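Side-chain contacts in alanine racemase 1 (Caldanaerobacter subterraneus subsp. tengcongensis MB4, PDB 4Y2W), which belongs to the alanine racemase family, whose chains join an N-terminal TIM-barrel domain to a C-terminal domain rich in beta strands: residues L146-I151 with M188-S193; R7-E12 with Y287-D292. The protein carries 1 engineered substitution. All coordinates share one frame; numbering follows the deposited sequence.

Contact 1 of 2, residues L146-I151 with M188-S193; sequences LAQKEI and MNLISS
Gln148 and Leu190 mark the closest backbone approach of two helical segments, with CA atoms 7.5 Å apart, and the axes of 146-151 and 188-193 come within 10.6 Å at a crossing angle of -45°. The two side chains lie alongside each other, heading opposite ways, and Gln148 CG rests 3.6 Å from Leu190 CD1. With CG anti to the backbone N (chi1 -174°), Leu190 swings its branched end across to the other helix. Its CD2 reaches Ala147 CB at 4.3 Å; there a small methyl leaves room for the leucine. Beyond CG, Gln148 is extended and carries its amide to Ser193. The serine hydroxyl lies over the outer end of that amide, well out of its plane, with Ser193 OG 2.7 Å from Gln148 NE2 and 2.9 Å from Gln148 OE1. Around them, Ala147 also touches Tyr141 and Leu190 touches Ile132. Helices 144-155 and 177-195 are consecutive on the outside of the barrel, with strand 160-166 between them in sequence. The chemistry is graded accordingly: buried Ala147 and Leu190 make an apolar seam, while Gln148 adds aliphatic carbon to it and sets its neutral amide beside the short hydroxyl of Ser193, both residues suiting a partly exposed margin.

Contact 2 of 2, residues R7-E12 with Y287-D292; sequences RPTRVE and YADGLD. With ALA (alanine), chain D.
Arg7 starts with CG trans to its backbone nitrogen (chi1 -177°) and stays extended as far as NE, which carries its guanidinium out to Asp289; Asp289 in turn points CG away from its backbone carbonyl carbon (chi1 -63°). The guanidinium meets the carboxylate end-on in a two-pronged salt bridge: Arg7 NH1 bonds to Asp289 OD1 at 2.9 Å and Arg7 NH2 to Asp289 OD2 at 2.8 Å. Their planes are 59° apart, and both nitrogens reach the carboxylate from above its plane. Arginine suits this place because its two terminal nitrogens can each take one oxygen and so limit rotation of the group. Thr9 CB lies 3.6 Å from the guanidinium plane, toward its rim, while Thr9 OG1 bonds to Pro284 O. Arg369 NE forms a second salt bridge to Asp289 OD1, and Gly286 N bonds to Asp289 OD2, so the buried negative charge is probably well balanced. Two residues before Asp289, Tyr287 OH donates a 2.8 Å hydrogen bond to OXT of the alanine, tying this loop to the ligand pocket. Segment 287-292 belongs to the loop between strands 278-283 and 300-303; residues 10-12 begin strand 10-14, which pairs antiparallel with strand 248-260 and parallel with strand 372-376.

Overall arrangement
The two contacts share no helix or strand and lie on opposite sides of the chain's centre, with their own centres 47 Å apart. Contact 1, which in sequence falls within the span of chain that contact 2 brackets, is local: it joins neighbouring helices on the outside of the barrel and is only partly buried. Contact 2 is fully buried and brings the N-terminal end of the chain to a loop of the C-terminal domain. Chemistry differs with place. Contact 1 is made by uncharged side chains, with methyl packing giving way to an amide and a hydroxyl; contact 2 pairs opposite charges in the interior, and its loop also reaches a bound alanine and the second subunit.

Contact 1 of 2, residues L146-I151 with M188-S193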
loop_
_atom_site.group_PDB
_atom_site.type_symbol
_atom_site.label_atom_id
_atom_site.label_comp_id
_atom_site.label_asym_id
_atom_site.label_seq_id
_atom_site.Cartn_x
_atom_site.Cartn_y
_atom_site.Cartn_z
ATOM N N LEU A 146 30.610 -7.756 25.055
ATOM C CA LEU A 146 31.085 -7.414 23.717
ATOM C C LEU A 146 30.736 -5.974 23.348
ATOM O O LEU A 146 31.527 -5.278 22.711
ATOM C CB LEU A 146 30.463 -8.361 22.687
ATOM C CG LEU A 146 30.706 -8.053 21.206
ATOM C CD1 LEU A 146 32.196 -8.068 20.897
ATOM C CD2 LEU A 146 29.957 -9.042 20.324
ATOM N N ALA A 147 29.538 -5.544 23.735
ATOM C CA ALA A 147 29.055 -4.204 23.420
ATOM C C ALA A 147 29.986 -3.130 23.969
ATOM O O ALA A 147 30.371 -2.215 23.244
ATOM C CB ALA A 147 27.646 -4.007 23.957
ATOM N N GLN A 148 30.354 -3.249 25.242
ATOM C CA GLN A 148 31.250 -2.279 25.881
ATOM C C GLN A 148 32.565 -2.143 25.127
ATOM O O GLN A 148 33.032 -1.031 24.889
ATOM C CB GLN A 148 31.549 -2.671 27.329
ATOM C CG GLN A 148 30.379 -2.488 28.278
ATOM C CD GLN A 148 30.748 -2.763 29.725
ATOM O OE1 GLN A 148 30.052 -3.502 30.425
ATOM N NE2 GLN A 148 31.843 -2.162 30.181
ATOM N N LYS A 149 33.155 -3.275 24.758
ATOM C CA LYS A 149 34.435 -3.280 24.053
ATOM C C LYS A 149 34.345 -2.519 22.728
ATOM O O LYS A 149 35.123 -1.591 22.482
ATOM C CB LYS A 149 34.906 -4.718 23.803
ATOM C CG LYS A 149 36.331 -4.817 23.285
ATOM C CD LYS A 149 36.662 -6.217 22.796
ATOM C CE LYS A 149 38.063 -6.263 22.203
ATOM N NZ LYS A 149 38.455 -7.633 21.775
ATOM N N GLU A 150 33.383 -2.906 21.893
ATOM C CA GLU A 150 33.231 -2.326 20.557
ATOM C C GLU A 150 32.789 -0.866 20.601
ATOM O O GLU A 150 33.251 -0.054 19.804
ATOM C CB GLU A 150 32.251 -3.149 19.720
ATOM C CG GLU A 150 32.729 -4.569 19.455
ATOM C CD GLU A 150 31.889 -5.304 18.429
ATOM O OE1 GLU A 150 30.769 -4.848 18.132
ATOM O OE2 GLU A 150 32.355 -6.341 17.915
ATOM N N ILE A 151 31.903 -0.538 21.536
ATOM C CA ILE A 151 31.446 0.839 21.713
ATOM C C ILE A 151 32.596 1.751 22.142
ATOM O O ILE A 151 32.662 2.905 21.719
ATOM C CB ILE A 151 30.279 0.918 22.725
ATOM C CG1 ILE A 151 29.018 0.303 22.109
ATOM C CG2 ILE A 151 29.991 2.359 23.127
ATOM C CD1 ILE A 151 27.932 -0.022 23.110
ATOM N N MET A 188 20.423 1.032 31.472
ATOM C CA MET A 188 21.170 1.946 32.340
ATOM C C MET A 188 22.431 1.289 32.919
ATOM O O MET A 188 23.434 1.964 33.133
ATOM C CB MET A 188 20.284 2.466 33.479
ATOM C CG MET A 188 19.061 3.272 33.045
ATOM S SD MET A 188 19.349 4.607 31.859
ATOM C CE MET A 188 20.766 5.420 32.587
ATOM N N ASN A 189 22.377 -0.020 33.157
ATOM C CA ASN A 189 23.534 -0.765 33.664
ATOM C C ASN A 189 24.678 -0.868 32.655
ATOM O O ASN A 189 25.850 -0.893 33.039
ATOM C CB ASN A 189 23.115 -2.163 34.135
ATOM C CG ASN A 189 22.354 -2.136 35.457
ATOM O OD1 ASN A 189 21.862 -1.091 35.896
ATOM N ND2 ASN A 189 22.256 -3.292 36.099
ATOM N N LEU A 190 24.342 -0.927 31.372
ATOM C CA LEU A 190 25.351 -0.853 30.321
ATOM C C LEU A 190 25.941 0.556 30.226
ATOM O O LEU A 190 27.128 0.710 29.941
ATOM C CB LEU A 190 24.764 -1.262 28.970
ATOM C CG LEU A 190 25.753 -1.367 27.804
ATOM C CD1 LEU A 190 26.830 -2.401 28.096
ATOM C CD2 LEU A 190 25.024 -1.707 26.513
ATOM N N ILE A 191 25.112 1.574 30.461
ATOM C CA ILE A 191 25.562 2.970 30.407
ATOM C C ILE A 191 26.485 3.305 31.581
ATOM O O ILE A 191 27.513 3.958 31.398
ATOM C CB ILE A 191 24.379 3.970 30.400
ATOM C CG1 ILE A 191 23.429 3.708 29.224
ATOM C CG2 ILE A 191 24.889 5.406 30.356
ATOM C CD1 ILE A 191 24.096 3.656 27.867
ATOM N N SER A 192 26.109 2.865 32.783
ATOM C CA SER A 192 26.947 3.040 33.972
ATOM C C SER A 192 28.346 2.473 33.749
ATOM O O SER A 192 29.342 3.104 34.100
ATOM C CB SER A 192 26.314 2.362 35.193
ATOM O OG SER A 192 25.227 3.119 35.686
ATOM N N SER A 193 28.411 1.285 33.160
ATOM C CA SER A 193 29.687 0.646 32.870
ATOM C C SER A 193 30.511 1.474 31.880
ATOM O O SER A 193 31.733 1.571 32.015
ATOM C CB SER A 193 29.464 -0.768 32.329
ATOM O OG SER A 193 30.622 -1.556 32.508
#

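Contact 2 of 2, residues R7-E12 with Y287-D292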
loop_
_atom_site.group_PDB
_atom_site.type_symbol
_atom_site.label_atom_id
_atom_site.label_comp_id
_atom_site.label_asym_id
_atom_site.label_seq_id
_atom_site.Cartn_x
_atom_site.Cartn_y
_atom_site.Cartn_z
ATOM N N ARG A 7 -8.318 13.526 -7.265
ATOM C CA ARG A 7 -9.132 12.310 -7.303
ATOM C C ARG A 7 -10.215 12.346 -6.223
ATOM O O ARG A 7 -9.968 12.846 -5.120
ATOM C CB ARG A 7 -8.251 11.074 -7.104
ATOM C CG ARG A 7 -8.991 9.750 -7.205
ATOM C CD ARG A 7 -8.130 8.603 -6.723
ATOM N NE ARG A 7 -8.864 7.341 -6.721
ATOM C CZ ARG A 7 -8.430 6.208 -6.169
ATOM N NH1 ARG A 7 -7.254 6.159 -5.552
ATOM N NH2 ARG A 7 -9.185 5.121 -6.224
ATOM N N PRO A 8 -11.415 11.817 -6.528
ATOM C CA PRO A 8 -12.466 11.785 -5.510
ATOM C C PRO A 8 -12.025 11.076 -4.226
ATOM O O PRO A 8 -12.123 11.655 -3.143
ATOM C CB PRO A 8 -13.603 11.029 -6.204
ATOM C CG PRO A 8 -13.386 11.270 -7.654
ATOM C CD PRO A 8 -11.900 11.314 -7.826
ATOM N N THR A 9 -11.538 9.843 -4.356
ATOM C CA THR A 9 -10.989 9.102 -3.221
ATOM C C THR A 9 -9.676 9.755 -2.801
ATOM O O THR A 9 -8.759 9.874 -3.610
ATOM C CB THR A 9 -10.763 7.620 -3.577
ATOM O OG1 THR A 9 -12.029 6.976 -3.746
ATOM C CG2 THR A 9 -9.989 6.895 -2.490
ATOM N N ARG A 10 -9.592 10.181 -1.540
ATOM C CA ARG A 10 -8.452 10.976 -1.076
ATOM C C ARG A 10 -8.209 10.881 0.424
ATOM O O ARG A 10 -9.082 10.470 1.189
ATOM C CB ARG A 10 -8.672 12.449 -1.428
ATOM C CG ARG A 10 -9.824 13.107 -0.678
ATOM C CD ARG A 10 -10.119 14.497 -1.213
ATOM N NE ARG A 10 -10.612 14.466 -2.590
ATOM C CZ ARG A 10 -10.843 15.545 -3.335
ATOM N NH1 ARG A 10 -10.633 16.764 -2.855
ATOM N NH2 ARG A 10 -11.288 15.401 -4.575
ATOM N N VAL A 11 -7.006 11.288 0.825
ATOM C CA VAL A 11 -6.660 11.480 2.226
ATOM C C VAL A 11 -6.498 12.971 2.470
ATOM O O VAL A 11 -5.754 13.637 1.757
ATOM C CB VAL A 11 -5.360 10.730 2.592
ATOM C CG1 VAL A 11 -4.643 11.387 3.762
ATOM C CG2 VAL A 11 -5.670 9.279 2.918
ATOM N N GLU A 12 -7.211 13.488 3.465
ATOM C CA GLU A 12 -7.047 14.871 3.898
ATOM C C GLU A 12 -6.165 14.892 5.144
ATOM O O GLU A 12 -6.569 14.395 6.205
ATOM C CB GLU A 12 -8.409 15.507 4.198
ATOM C CG GLU A 12 -9.309 15.661 2.980
ATOM C CD GLU A 12 -10.650 16.312 3.291
ATOM O OE1 GLU A 12 -11.015 16.425 4.480
ATOM O OE2 GLU A 12 -11.349 16.707 2.334
ATOM N N TYR A 287 -9.795 -2.176 -2.554
ATOM C CA TYR A 287 -8.698 -2.713 -1.738
ATOM C C TYR A 287 -7.304 -2.309 -2.216
ATOM O O TYR A 287 -6.355 -2.319 -1.428
ATOM C CB TYR A 287 -8.802 -4.236 -1.557
ATOM C CG TYR A 287 -8.912 -5.072 -2.816
ATOM C CD1 TYR A 287 -7.806 -5.296 -3.632
ATOM C CD2 TYR A 287 -10.115 -5.681 -3.163
ATOM C CE1 TYR A 287 -7.904 -6.080 -4.771
ATOM C CE2 TYR A 287 -10.221 -6.468 -4.297
ATOM C CZ TYR A 287 -9.114 -6.664 -5.097
ATOM O OH TYR A 287 -9.228 -7.437 -6.225
ATOM N N ALA A 288 -7.180 -1.939 -3.485
ATOM C CA ALA A 288 -5.913 -1.436 -4.000
ATOM C C ALA A 288 -5.597 -0.048 -3.447
ATOM O O ALA A 288 -4.455 0.407 -3.532
ATOM C CB ALA A 288 -5.935 -1.404 -5.517
ATOM N N ASP A 289 -6.610 0.619 -2.895
ATOM C CA ASP A 289 -6.443 1.931 -2.273
ATOM C C ASP A 289 -6.148 1.851 -0.779
ATOM O O ASP A 289 -5.785 2.859 -0.167
ATOM C CB ASP A 289 -7.694 2.777 -2.498
ATOM C CG ASP A 289 -7.940 3.068 -3.962
ATOM O OD1 ASP A 289 -6.972 3.404 -4.671
ATOM O OD2 ASP A 289 -9.100 2.968 -4.417
ATOM N N GLY A 290 -6.298 0.660 -0.200
ATOM C CA GLY A 290 -6.099 0.453 1.235
ATOM C C GLY A 290 -7.358 0.135 2.026
ATOM O O GLY A 290 -7.335 0.162 3.256
ATOM N N LEU A 291 -8.458 -0.158 1.336
ATOM C CA LEU A 291 -9.689 -0.565 2.006
ATOM C C LEU A 291 -9.745 -2.086 2.050
ATOM O O LEU A 291 -10.025 -2.724 1.042
ATOM C CB LEU A 291 -10.914 -0.005 1.281
ATOM C CG LEU A 291 -12.236 -0.205 2.023
ATOM C CD1 LEU A 291 -12.190 0.497 3.373
ATOM C CD2 LEU A 291 -13.414 0.289 1.194
ATOM N N ASP A 292 -9.483 -2.660 3.219
ATOM C CA ASP A 292 -9.313 -4.107 3.338
ATOM C C ASP A 292 -10.551 -4.867 2.876
ATOM O O ASP A 292 -11.672 -4.563 3.277
ATOM C CB ASP A 292 -8.965 -4.503 4.775
ATOM C CG ASP A 292 -8.456 -5.925 4.879
ATOM O OD1 ASP A 292 -9.107 -6.844 4.345
ATOM O OD2 ASP A 292 -7.391 -6.128 5.487
HETATM N N ALA D . -12.465 -6.332 -10.707
HETATM C CA ALA D . -11.727 -7.351 -9.907
HETATM C C ALA D . -11.806 -7.009 -8.419
HETATM O O ALA D . -12.022 -5.851 -8.065
HETATM C CB ALA D . -10.277 -7.444 -10.367
HETATM O OXT ALA D . -11.665 -7.862 -7.534
#